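Local coordinates for ribonucleoside-diphosphate reductase (Pseudomonas aeruginosa, PDB 5IM3), which probably supplies the precursors of DNA synthesis by reducing ribonucleoside diphosphates to deoxyribonucleotides, under allosteric control by bound nucleotides such as dATP, at residues A[676-690]-A[858-870]. Numbering follows the deposited sequence.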
ATOM      1  N   TYR A 676     -30.554   0.924  23.539  1.00 62.27           N
ATOM      2  CA  TYR A 676     -29.515   0.121  24.169  1.00 58.44           C
ATOM      3  C   TYR A 676     -28.339   0.988  24.601  1.00 58.74           C
ATOM      4  O   TYR A 676     -27.702   0.704  25.621  1.00 56.83           O
ATOM      5  CB  TYR A 676     -29.051  -0.986  23.219  1.00 55.12           C
ATOM      6  CG  TYR A 676     -28.650  -2.271  23.922  1.00 53.56           C
ATOM      7  CD1 TYR A 676     -28.152  -2.255  25.219  1.00 52.28           C
ATOM      8  CD2 TYR A 676     -28.778  -3.501  23.289  1.00 53.11           C
ATOM      9  CE1 TYR A 676     -27.790  -3.424  25.863  1.00 52.20           C
ATOM     10  CE2 TYR A 676     -28.417  -4.677  23.924  1.00 49.16           C
ATOM     11  CZ  TYR A 676     -27.923  -4.631  25.212  1.00 49.31           C
ATOM     12  OH  TYR A 676     -27.561  -5.789  25.856  1.00 48.50           O
ATOM     13  N   GLY A 677     -28.053   2.056  23.862  1.00 63.11           N
ATOM     14  CA  GLY A 677     -26.969   2.949  24.219  1.00 64.44           C
ATOM     15  C   GLY A 677     -27.402   4.084  25.126  1.00 67.26           C
ATOM     16  O   GLY A 677     -27.428   5.245  24.707  1.00 66.80           O
ATOM     17  N   SER A 678     -27.731   3.764  26.376  1.00 71.59           N
ATOM     18  CA  SER A 678     -28.215   4.768  27.312  1.00 74.27           C
ATOM     19  C   SER A 678     -28.019   4.262  28.731  1.00 74.30           C
ATOM     20  O   SER A 678     -27.895   3.057  28.971  1.00 73.38           O
ATOM     21  CB  SER A 678     -29.691   5.097  27.068  1.00 76.11           C
ATOM     22  OG  SER A 678     -30.505   3.959  27.306  1.00 76.51           O
ATOM     23  N   ASP A 679     -27.992   5.207  29.674  1.00 76.28           N
ATOM     24  CA  ASP A 679     -27.937   4.841  31.083  1.00 77.56           C
ATOM     25  C   ASP A 679     -29.181   4.070  31.503  1.00 74.70           C
ATOM     26  O   ASP A 679     -29.127   3.268  32.443  1.00 72.48           O
ATOM     27  CB  ASP A 679     -27.771   6.096  31.945  1.00 81.84           C
ATOM     28  CG  ASP A 679     -26.414   6.752  31.766  1.00 83.66           C
ATOM     29  OD1 ASP A 679     -25.691   6.377  30.820  1.00 82.91           O
ATOM     30  OD2 ASP A 679     -26.073   7.647  32.569  1.00 86.14           O
ATOM     31  N   ALA A 680     -30.303   4.286  30.812  1.00 67.94           N
ATOM     32  CA  ALA A 680     -31.544   3.613  31.174  1.00 69.17           C
ATOM     33  C   ALA A 680     -31.510   2.131  30.819  1.00 67.24           C
ATOM     34  O   ALA A 680     -32.127   1.318  31.516  1.00 69.22           O
ATOM     35  CB  ALA A 680     -32.729   4.296  30.491  1.00 70.47           C
ATOM     36  N   ALA A 681     -30.807   1.758  29.746  1.00 64.75           N
ATOM     37  CA  ALA A 681     -30.661   0.342  29.417  1.00 61.22           C
ATOM     38  C   ALA A 681     -29.694  -0.343  30.372  1.00 62.50           C
ATOM     39  O   ALA A 681     -29.921  -1.487  30.788  1.00 61.10           O
ATOM     40  CB  ALA A 681     -30.181   0.180  27.976  1.00 59.18           C
ATOM     41  N   ILE A 682     -28.602   0.337  30.718  1.00 68.93           N
ATOM     42  CA  ILE A 682     -27.663  -0.201  31.696  1.00 68.29           C
ATOM     43  C   ILE A 682     -28.362  -0.419  33.032  1.00 68.47           C
ATOM     44  O   ILE A 682     -28.099  -1.402  33.736  1.00 69.10           O
ATOM     45  CB  ILE A 682     -26.452   0.741  31.824  1.00 70.42           C
ATOM     46  CG1 ILE A 682     -25.567   0.611  30.580  1.00 70.64           C
ATOM     47  CG2 ILE A 682     -25.662   0.452  33.094  1.00 71.24           C
ATOM     48  CD1 ILE A 682     -24.372   1.545  30.562  1.00 73.56           C
ATOM     49  N   ALA A 683     -29.265   0.493  33.398  1.00 63.92           N
ATOM     50  CA  ALA A 683     -30.012   0.346  34.642  1.00 62.83           C
ATOM     51  C   ALA A 683     -30.958  -0.847  34.579  1.00 61.50           C
ATOM     52  O   ALA A 683     -31.050  -1.632  35.530  1.00 59.17           O
ATOM     53  CB  ALA A 683     -30.783   1.631  34.940  1.00 63.77           C
ATOM     54  N   PHE A 684     -31.682  -0.996  33.466  1.00 63.40           N
ATOM     55  CA  PHE A 684     -32.592  -2.128  33.327  1.00 62.40           C
ATOM     56  C   PHE A 684     -31.835  -3.452  33.325  1.00 61.25           C
ATOM     57  O   PHE A 684     -32.312  -4.449  33.879  1.00 60.97           O
ATOM     58  CB  PHE A 684     -33.424  -1.986  32.053  1.00 62.12           C
ATOM     59  CG  PHE A 684     -34.247  -3.200  31.738  1.00 62.97           C
ATOM     60  CD1 PHE A 684     -35.337  -3.536  32.526  1.00 65.10           C
ATOM     61  CD2 PHE A 684     -33.930  -4.008  30.660  1.00 60.95           C
ATOM     62  CE1 PHE A 684     -36.095  -4.659  32.243  1.00 64.52           C
ATOM     63  CE2 PHE A 684     -34.684  -5.131  30.369  1.00 60.88           C
ATOM     64  CZ  PHE A 684     -35.767  -5.458  31.162  1.00 61.79           C
ATOM     65  N   ALA A 685     -30.654  -3.486  32.698  1.00 52.42           N
ATOM     66  CA  ALA A 685     -29.860  -4.712  32.683  1.00 52.30           C
ATOM     67  C   ALA A 685     -29.411  -5.091  34.088  1.00 53.96           C
ATOM     68  O   ALA A 685     -29.382  -6.274  34.444  1.00 51.92           O
ATOM     69  CB  ALA A 685     -28.644  -4.542  31.772  1.00 49.74           C
ATOM     70  N   ASP A 686     -29.053  -4.093  34.897  1.00 66.71           N
ATOM     71  CA  ASP A 686     -28.638  -4.348  36.272  1.00 69.03           C
ATOM     72  C   ASP A 686     -29.794  -4.897  37.100  1.00 68.66           C
ATOM     73  O   ASP A 686     -29.677  -5.957  37.725  1.00 66.85           O
ATOM     74  CB  ASP A 686     -28.098  -3.055  36.888  1.00 72.10           C
ATOM     75  CG  ASP A 686     -27.444  -3.273  38.240  1.00 74.93           C
ATOM     76  OD1 ASP A 686     -27.858  -4.197  38.972  1.00 74.87           O
ATOM     77  OD2 ASP A 686     -26.513  -2.511  38.574  1.00 76.61           O
ATOM     78  N   GLN A 687     -30.925  -4.186  37.104  1.00 66.00           N
ATOM     79  CA  GLN A 687     -32.018  -4.521  38.011  1.00 65.75           C
ATOM     80  C   GLN A 687     -32.766  -5.774  37.574  1.00 65.78           C
ATOM     81  O   GLN A 687     -33.237  -6.536  38.424  1.00 67.54           O
ATOM     82  CB  GLN A 687     -32.977  -3.340  38.113  1.00 69.24           C
ATOM     83  CG  GLN A 687     -32.320  -2.074  38.627  1.00 70.57           C
ATOM     84  CD  GLN A 687     -33.227  -0.868  38.534  1.00 71.59           C
ATOM     85  OE1 GLN A 687     -32.792   0.221  38.158  1.00 72.60           O
ATOM     86  NE2 GLN A 687     -34.498  -1.052  38.876  1.00 73.15           N
ATOM     87  N   SER A 688     -32.899  -6.003  36.266  1.00 63.72           N
ATOM     88  CA  SER A 688     -33.586  -7.208  35.812  1.00 62.76           C
ATOM     89  C   SER A 688     -32.797  -8.457  36.184  1.00 62.38           C
ATOM     90  O   SER A 688     -33.384  -9.481  36.556  1.00 61.92           O
ATOM     91  CB  SER A 688     -33.824  -7.147  34.304  1.00 61.03           C
ATOM     92  OG  SER A 688     -32.632  -6.829  33.609  1.00 59.75           O
ATOM     93  N   MET A 689     -31.465  -8.393  36.102  1.00 62.14           N
ATOM     94  CA  MET A 689     -30.656  -9.530  36.525  1.00 62.08           C
ATOM     95  C   MET A 689     -30.711  -9.715  38.035  1.00 60.62           C
ATOM     96  O   MET A 689     -30.746 -10.850  38.524  1.00 59.77           O
ATOM     97  CB  MET A 689     -29.209  -9.352  36.065  1.00 63.34           C
ATOM     98  CG  MET A 689     -28.840 -10.220  34.876  1.00 63.86           C
ATOM     99  SD  MET A 689     -29.148 -11.969  35.182  1.00 64.56           S
ATOM    100  CE  MET A 689     -30.062 -12.401  33.706  1.00 64.70           C
ATOM    101  N   GLU A 690     -30.712  -8.614  38.789  1.00 57.81           N
ATOM    102  CA  GLU A 690     -30.827  -8.711  40.239  1.00 58.34           C
ATOM    103  C   GLU A 690     -32.138  -9.376  40.640  1.00 57.87           C
ATOM    104  O   GLU A 690     -32.181 -10.151  41.602  1.00 55.52           O
ATOM    105  CB  GLU A 690     -30.716  -7.321  40.865  1.00 60.33           C
ATOM    106  CG  GLU A 690     -30.730  -7.324  42.386  1.00 62.15           C
ATOM    107  CD  GLU A 690     -30.770  -5.925  42.978  1.00 66.96           C
ATOM    108  OE1 GLU A 690     -30.902  -4.951  42.206  1.00 67.13           O
ATOM    109  OE2 GLU A 690     -30.676  -5.802  44.218  1.00 68.77           O
ATOM    110  N   TRP A 858     -21.393   0.582  25.870  1.00 61.31           N
ATOM    111  CA  TRP A 858     -22.708   0.279  26.427  1.00 59.54           C
ATOM    112  C   TRP A 858     -22.887  -1.220  26.637  1.00 55.84           C
ATOM    113  O   TRP A 858     -23.430  -1.650  27.660  1.00 54.79           O
ATOM    114  CB  TRP A 858     -23.810   0.822  25.517  1.00 56.92           C
ATOM    115  CG  TRP A 858     -23.783   2.305  25.342  1.00 60.31           C
ATOM    116  CD1 TRP A 858     -23.429   2.988  24.217  1.00 59.00           C
ATOM    117  CD2 TRP A 858     -24.132   3.296  26.319  1.00 61.43           C
ATOM    118  NE1 TRP A 858     -23.530   4.339  24.432  1.00 61.79           N
ATOM    119  CE2 TRP A 858     -23.958   4.555  25.716  1.00 62.58           C
ATOM    120  CE3 TRP A 858     -24.569   3.239  27.646  1.00 62.35           C
ATOM    121  CZ2 TRP A 858     -24.208   5.748  26.391  1.00 67.42           C
ATOM    122  CZ3 TRP A 858     -24.814   4.426  28.316  1.00 65.91           C
ATOM    123  CH2 TRP A 858     -24.636   5.663  27.686  1.00 68.16           C
ATOM    124  N   ILE A 859     -22.434  -2.030  25.677  1.00 58.11           N
ATOM    125  CA  ILE A 859     -22.597  -3.478  25.776  1.00 56.89           C
ATOM    126  C   ILE A 859     -21.730  -4.037  26.897  1.00 58.38           C
ATOM    127  O   ILE A 859     -22.125  -4.979  27.595  1.00 58.35           O
ATOM    128  CB  ILE A 859     -22.267  -4.140  24.424  1.00 56.21           C
ATOM    129  CG1 ILE A 859     -23.044  -3.470  23.285  1.00 57.68           C
ATOM    130  CG2 ILE A 859     -22.579  -5.629  24.461  1.00 54.65           C
ATOM    131  CD1 ILE A 859     -24.542  -3.491  23.462  1.00 57.00           C
ATOM    132  N   VAL A 860     -20.533  -3.476  27.083  1.00 55.24           N
ATOM    133  CA  VAL A 860     -19.642  -3.950  28.136  1.00 55.99           C
ATOM    134  C   VAL A 860     -20.187  -3.568  29.506  1.00 58.83           C
ATOM    135  O   VAL A 860     -20.261  -4.402  30.417  1.00 56.75           O
ATOM    136  CB  VAL A 860     -18.223  -3.396  27.919  1.00 56.32           C
ATOM    137  CG1 VAL A 860     -17.327  -3.720  29.110  1.00 56.25           C
ATOM    138  CG2 VAL A 860     -17.631  -3.955  26.636  1.00 53.90           C
ATOM    139  N   GLU A 861     -20.564  -2.297  29.679  1.00 63.38           N
ATOM    140  CA  GLU A 861     -21.065  -1.841  30.972  1.00 67.13           C
ATOM    141  C   GLU A 861     -22.338  -2.579  31.363  1.00 65.30           C
ATOM    142  O   GLU A 861     -22.544  -2.898  32.540  1.00 66.06           O
ATOM    143  CB  GLU A 861     -21.313  -0.334  30.942  1.00 73.34           C
ATOM    144  CG  GLU A 861     -20.163   0.495  31.488  1.00 78.06           C
ATOM    145  CD  GLU A 861     -19.941   0.271  32.972  1.00 81.96           C
ATOM    146  OE1 GLU A 861     -20.852  -0.271  33.636  1.00 82.26           O
ATOM    147  OE2 GLU A 861     -18.855   0.631  33.471  1.00 85.35           O
ATOM    148  N   ALA A 862     -23.211  -2.846  30.391  1.00 57.20           N
ATOM    149  CA  ALA A 862     -24.414  -3.620  30.670  1.00 55.81           C
ATOM    150  C   ALA A 862     -24.056  -5.026  31.129  1.00 55.40           C
ATOM    151  O   ALA A 862     -24.590  -5.526  32.126  1.00 56.86           O
ATOM    152  CB  ALA A 862     -25.302  -3.671  29.429  1.00 55.01           C
ATOM    153  N   ALA A 863     -23.145  -5.683  30.407  1.00 54.52           N
ATOM    154  CA  ALA A 863     -22.714  -7.017  30.801  1.00 51.50           C
ATOM    155  C   ALA A 863     -22.039  -6.989  32.166  1.00 52.08           C
ATOM    156  O   ALA A 863     -22.204  -7.916  32.967  1.00 53.77           O
ATOM    157  CB  ALA A 863     -21.777  -7.597  29.745  1.00 49.97           C
ATOM    158  N   SER A 864     -21.288  -5.922  32.456  1.00 50.87           N
ATOM    159  CA  SER A 864     -20.618  -5.811  33.750  1.00 51.38           C
ATOM    160  C   SER A 864     -21.617  -5.844  34.900  1.00 53.60           C
ATOM    161  O   SER A 864     -21.369  -6.479  35.930  1.00 52.68           O
ATOM    162  CB  SER A 864     -19.790  -4.528  33.806  1.00 49.91           C
ATOM    163  OG  SER A 864     -19.217  -4.353  35.091  1.00 50.93           O
ATOM    164  N   ARG A 865     -22.747  -5.154  34.752  1.00 55.75           N
ATOM    165  CA  ARG A 865     -23.713  -5.103  35.842  1.00 60.36           C
ATOM    166  C   ARG A 865     -24.550  -6.370  35.924  1.00 59.52           C
ATOM    167  O   ARG A 865     -24.986  -6.747  37.017  1.00 60.55           O
ATOM    168  CB  ARG A 865     -24.616  -3.882  35.691  1.00 64.70           C
ATOM    169  CG  ARG A 865     -23.965  -2.606  36.180  1.00 67.03           C
ATOM    170  CD  ARG A 865     -24.364  -1.460  35.304  1.00 68.87           C
ATOM    171  NE  ARG A 865     -23.716  -0.208  35.676  1.00 72.93           N
ATOM    172  CZ  ARG A 865     -24.183   0.640  36.586  1.00 75.58           C
ATOM    173  NH1 ARG A 865     -25.302   0.369  37.245  1.00 75.77           N
ATOM    174  NH2 ARG A 865     -23.521   1.760  36.845  1.00 78.49           N
ATOM    175  N   ARG A 866     -24.791  -7.036  34.794  1.00 60.39           N
ATOM    176  CA  ARG A 866     -25.445  -8.337  34.851  1.00 61.61           C
ATOM    177  C   ARG A 866     -24.560  -9.352  35.560  1.00 59.04           C
ATOM    178  O   ARG A 866     -25.051 -10.184  36.331  1.00 58.74           O
ATOM    179  CB  ARG A 866     -25.796  -8.815  33.441  1.00 60.18           C
ATOM    180  CG  ARG A 866     -27.000  -8.107  32.836  1.00 63.16           C
ATOM    181  CD  ARG A 866     -27.407  -8.734  31.511  1.00 62.14           C
ATOM    182  NE  ARG A 866     -26.375  -8.538  30.496  1.00 64.98           N
ATOM    183  CZ  ARG A 866     -26.371  -7.554  29.601  1.00 64.93           C
ATOM    184  NH1 ARG A 866     -27.354  -6.662  29.570  1.00 67.82           N
ATOM    185  NH2 ARG A 866     -25.378  -7.464  28.729  1.00 64.12           N
ATOM    186  N   GLN A 867     -23.246  -9.275  35.332  1.00 56.00           N
ATOM    187  CA  GLN A 867     -22.312 -10.226  35.922  1.00 55.83           C
ATOM    188  C   GLN A 867     -22.226 -10.103  37.438  1.00 56.59           C
ATOM    189  O   GLN A 867     -21.706 -11.013  38.090  1.00 57.61           O
ATOM    190  CB  GLN A 867     -20.920 -10.034  35.310  1.00 54.53           C
ATOM    191  CG  GLN A 867     -19.924 -11.137  35.649  1.00 54.05           C
ATOM    192  CD  GLN A 867     -20.433 -12.518  35.288  1.00 52.70           C
ATOM    193  OE1 GLN A 867     -20.479 -12.888  34.116  1.00 50.61           O
ATOM    194  NE2 GLN A 867     -20.825 -13.288  36.298  1.00 54.35           N
ATOM    195  N   LYS A 868     -22.715  -9.005  38.017  1.00 60.87           N
ATOM    196  CA  LYS A 868     -22.685  -8.875  39.469  1.00 63.27           C
ATOM    197  C   LYS A 868     -23.592  -9.892  40.137  1.00 61.99           C
ATOM    198  O   LYS A 868     -23.359 -10.269  41.291  1.00 62.43           O
ATOM    199  CB  LYS A 868     -23.117  -7.479  39.890  1.00 64.28           C
ATOM    200  CG  LYS A 868     -22.493  -6.365  39.091  1.00 64.45           C
ATOM    201  CD  LYS A 868     -22.861  -5.005  39.662  1.00 67.01           C
ATOM    202  CE  LYS A 868     -24.369  -4.814  39.798  1.00 69.50           C
ATOM    203  NZ  LYS A 868     -24.707  -3.503  40.410  1.00 73.65           N
ATOM    204  N   TRP A 869     -24.634 -10.331  39.438  1.00 59.68           N
ATOM    205  CA  TRP A 869     -25.642 -11.206  40.007  1.00 61.26           C
ATOM    206  C   TRP A 869     -25.545 -12.636  39.502  1.00 60.34           C
ATOM    207  O   TRP A 869     -26.151 -13.531  40.101  1.00 64.07           O
ATOM    208  CB  TRP A 869     -27.035 -10.645  39.699  1.00 60.15           C
ATOM    209  CG  TRP A 869     -27.140  -9.177  39.988  1.00 59.92           C
ATOM    210  CD1 TRP A 869     -27.176  -8.159  39.077  1.00 58.64           C
ATOM    211  CD2 TRP A 869     -27.202  -8.561  41.279  1.00 61.37           C
ATOM    212  NE1 TRP A 869     -27.267  -6.950  39.722  1.00 60.62           N
ATOM    213  CE2 TRP A 869     -27.280  -7.169  41.074  1.00 63.74           C
ATOM    214  CE3 TRP A 869     -27.199  -9.051  42.587  1.00 63.67           C
ATOM    215  CZ2 TRP A 869     -27.364  -6.263  42.129  1.00 67.28           C
ATOM    216  CZ3 TRP A 869     -27.282  -8.149  43.634  1.00 67.79           C
ATOM    217  CH2 TRP A 869     -27.361  -6.772  43.398  1.00 69.07           C
ATOM    218  N   ILE A 870     -24.802 -12.874  38.431  1.00 53.07           N
ATOM    219  CA  ILE A 870     -24.683 -14.195  37.833  1.00 52.67           C
ATOM    220  C   ILE A 870     -23.516 -14.920  38.491  1.00 53.47           C
ATOM    221  O   ILE A 870     -22.428 -14.351  38.650  1.00 50.76           O
ATOM    222  CB  ILE A 870     -24.493 -14.081  36.310  1.00 51.15           C
ATOM    223  CG1 ILE A 870     -25.706 -13.380  35.686  1.00 50.97           C
ATOM    224  CG2 ILE A 870     -24.277 -15.451  35.679  1.00 50.97           C
ATOM    225  CD1 ILE A 870     -25.534 -13.002  34.230  1.00 50.36           C
TER
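The carboxylate of Asp686 gathers three donors from segment 858-870: the indole N-H of Trp869, Lys868 and Arg865. Trp869 NE1 gives Asp686 OD1 a hydrogen bond of 2.9 Å (158° at the hydrogen); the acceptor lies close to the indole plane, whereas the N-H comes from above the carboxylate plane. On Asp686 OD2, Lys868 NZ forms a salt bridge of 2.8 Å from the syn side, while Arg865 NH1 adds only a long, weak one. With CG anti to the backbone N (chi1 -171°), the short aspartate swings its acid across the interface to meet them. Arg865 also pairs with Glu861, itself held by Arg898, and Lys868 reaches Asp743, so the charges form a network. Glu690 CG makes a CH-pi contact 3.5 Å from the centroid of the six-membered ring of Trp869, and the Glu690 carboxylate oxygens are hydrogen-bonded to Thr747 and Trp750. At the far end Gly677, in an inverse gamma turn, makes another through CA, 3.4 Å from the centroid of the Trp858 five-membered ring; lacking a side chain, it lets the indole lie against the backbone. Between these ends the helical segments 679-690 and 858-866 run nearly parallel, 21° apart, their axes approaching to 8.0 Å. Alanines allow this closeness: Ala685 CB meets Ala862 CB at 4.2 Å, and Ile682 enters as a knob among Trp858, Glu861, Ala862 and Arg865. Tyr676 takes Ile859 CD1 over its ring face, its hydroxyl hydrogen-bonded to Ile785 O. Two segments of the barrel domain are thus joined by apolar packing and a buried acid whose neighbouring cations and indole N-H probably stabilise its negative charge.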